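Local structure of putative ketosteroid isomerase (Parabacteroides distasonis ATCC 8503, 3KE7) at residues B[70-75]-B[97-102]. The protein is of unknown function but is a putative ketosteroid isomerase with an NTF2-like fold whose pocket holds bicine in this crystal. Numbering follows the deposited sequence. Where two conformers were deposited one is given.
Sequences PPADHF and SYLSDK. With BCN (bicine), chain F.
In one of the two conformers of His74, its side chain and that of Tyr98 lie side by side, pointing the same way; the ring planes are 27° apart and the rings are slid past each other with hardly any overlap. Tyr98 CD1 comes obliquely to the His74 ring, 3.9 Å from its CD2. The Tyr98 ring has its edge turned to the backbone of 70-75: His74 O lies there in the ring plane, with Phe75 CA near the same plane. With CG anti to its carbonyl carbon (chi1 -69°), Tyr98 sets its ring beside its own backbone N, and that N donates to His74 O over 2.9 Å, the N-H...O angle being 159°. The same His74 O sits 3.4 Å from Tyr98 CB, the ring edge being farther off. Next along, Phe75 and Ser97 form an antiparallel non-hydrogen-bonded pair, Phe75 CB resting 4.0 Å from Ser97 CA. Ala72 CB touches both Ser97 OG and Tyr98 O, each at 3.3 Å, and also packs against Leu99 CD2. That Leu99 methyl lies tight against Pro71 O, at 3.0 Å, and meets Pro71 CB too. Pro71 and Ser97 belong to the bicine pocket, where Pro71 CD comes within 3.3 Å of bicine O4. The contact lies at the end of the hairpin of strands 74-85 and 88-99 remote from its connecting loop; the type II' turn Leu99 to Lys102 leads into strand 102-114, which pairs with 97-99 on its other side, Ser97 bonding Ile104 through the backbone and touching Trp106, while Phe75 packs on Leu27 and Ala28 of helix 15-28.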
loop_
_atom_site.group_PDB
_atom_site.type_symbol
_atom_site.label_atom_id
_atom_site.label_comp_id
_atom_site.label_asym_id
_atom_site.label_seq_id
_atom_site.Cartn_x
_atom_site.Cartn_y
_atom_site.Cartn_z
ATOM N N PRO B 70 15.054 -0.854 16.824
ATOM C CA PRO B 70 15.158 -0.548 15.426
ATOM C C PRO B 70 16.351 -1.297 14.851
ATOM O O PRO B 70 17.268 -1.704 15.622
ATOM C CB PRO B 70 15.371 0.987 15.401
ATOM C CG PRO B 70 15.954 1.324 16.724
ATOM C CD PRO B 70 15.446 0.282 17.689
ATOM N N PRO B 71 16.341 -1.522 13.528
ATOM C CA PRO B 71 17.444 -2.212 12.871
ATOM C C PRO B 71 18.607 -1.280 12.545
ATOM O O PRO B 71 19.701 -1.754 12.314
ATOM C CB PRO B 71 16.800 -2.744 11.586
ATOM C CG PRO B 71 15.766 -1.735 11.273
ATOM C CD PRO B 71 15.219 -1.280 12.610
ATOM N N ALA B 72 18.347 0.036 12.504
ATOM C CA ALA B 72 19.359 1.015 12.114
ATOM C C ALA B 72 19.258 2.344 12.874
ATOM O O ALA B 72 18.164 2.934 13.037
ATOM C CB ALA B 72 19.254 1.296 10.593
ATOM N N ASP B 73 20.414 2.826 13.313
ATOM C CA ASP B 73 20.509 4.159 13.859
ATOM C C ASP B 73 20.304 5.159 12.781
ATOM O O ASP B 73 19.684 6.180 13.015
ATOM C CB ASP B 73 21.885 4.436 14.480
ATOM C CG ASP B 73 21.925 4.184 15.953
ATOM O OD1 ASP B 73 20.881 4.357 16.620
ATOM O OD2 ASP B 73 23.013 3.829 16.456
ATOM N N HIS B 74 20.855 4.913 11.592
ATOM C CA HIS B 74 20.690 5.884 10.518
ATOM C C HIS B 74 19.946 5.356 9.283
ATOM O O HIS B 74 20.070 4.187 8.891
ATOM C CB HIS B 74 22.012 6.505 10.122
ATOM C CG HIS B 74 21.854 7.668 9.195
ATOM N ND1 HIS B 74 21.064 8.755 9.500
ATOM C CD2 HIS B 74 22.362 7.905 7.967
ATOM C CE1 HIS B 74 21.095 9.614 8.496
ATOM N NE2 HIS B 74 21.873 9.120 7.552
ATOM N N PHE B 75 19.161 6.257 8.705
ATOM C CA PHE B 75 18.335 5.974 7.542
ATOM C C PHE B 75 17.972 7.277 6.884
ATOM O O PHE B 75 17.943 8.299 7.532
ATOM C CB PHE B 75 17.069 5.186 7.943
ATOM C CG PHE B 75 16.163 5.891 8.959
ATOM C CD1 PHE B 75 15.327 6.937 8.577
ATOM C CD2 PHE B 75 16.115 5.460 10.292
ATOM C CE1 PHE B 75 14.456 7.556 9.516
ATOM C CE2 PHE B 75 15.274 6.081 11.223
ATOM C CZ PHE B 75 14.436 7.131 10.826
ATOM N N SER B 97 18.262 2.290 4.733
ATOM C CA SER B 97 18.516 1.889 6.127
ATOM C C SER B 97 19.954 1.417 6.237
ATOM O O SER B 97 20.298 0.366 5.684
ATOM C CB SER B 97 17.571 0.734 6.508
ATOM O OG SER B 97 17.669 0.352 7.880
ATOM N N TYR B 98 20.743 2.135 7.022
ATOM C CA TYR B 98 22.172 1.821 7.212
ATOM C C TYR B 98 22.404 0.910 8.424
ATOM O O TYR B 98 22.356 1.365 9.563
ATOM C CB TYR B 98 22.940 3.115 7.345
ATOM C CG TYR B 98 22.989 3.894 6.050
ATOM C CD1 TYR B 98 21.934 4.735 5.661
ATOM C CD2 TYR B 98 24.077 3.771 5.191
ATOM C CE1 TYR B 98 21.973 5.427 4.474
ATOM C CE2 TYR B 98 24.121 4.458 3.995
ATOM C CZ TYR B 98 23.073 5.280 3.635
ATOM O OH TYR B 98 23.129 5.953 2.445
ATOM N N LEU B 99 22.580 -0.388 8.157
ATOM C CA LEU B 99 22.884 -1.369 9.200
ATOM C C LEU B 99 24.415 -1.389 9.364
ATOM O O LEU B 99 25.123 -1.945 8.506
ATOM C CB LEU B 99 22.360 -2.775 8.821
ATOM C CG LEU B 99 20.880 -2.935 8.415
ATOM C CD1 LEU B 99 20.498 -4.414 8.355
ATOM C CD2 LEU B 99 19.953 -2.203 9.365
ATOM N N SER B 100 24.907 -0.755 10.440
ATOM C CA SER B 100 26.361 -0.627 10.733
ATOM C C SER B 100 27.171 -0.305 9.461
ATOM O O SER B 100 27.291 0.869 9.087
ATOM C CB SER B 100 26.906 -1.872 11.453
ATOM N N ASP B 101 27.676 -1.345 8.781
ATOM C CA ASP B 101 28.439 -1.184 7.523
ATOM C C ASP B 101 27.617 -1.501 6.244
ATOM O O ASP B 101 28.122 -1.334 5.135
ATOM C CB ASP B 101 29.693 -2.072 7.551
ATOM N N LYS B 102 26.362 -1.946 6.397
ATOM C CA LYS B 102 25.516 -2.315 5.238
ATOM C C LYS B 102 24.272 -1.435 5.106
ATOM O O LYS B 102 23.842 -0.795 6.058
ATOM C CB LYS B 102 25.099 -3.787 5.321
HETATM N N1 BCN F . 11.793 -2.319 8.931
HETATM C C1 BCN F . 11.468 -3.752 8.931
HETATM C C2 BCN F . 12.747 -4.591 9.108
HETATM O O21 BCN F . 12.713 -5.828 8.938
HETATM O O22 BCN F . 13.804 -4.003 9.422
HETATM C C3 BCN F . 10.714 -1.535 9.556
HETATM C C4 BCN F . 10.840 -1.565 11.079
HETATM O O4 BCN F . 12.205 -1.226 11.370
HETATM C C5 BCN F . 11.967 -1.902 7.550
HETATM C C6 BCN F . 12.776 -0.632 7.493
HETATM O O6 BCN F . 13.960 -0.755 8.327
#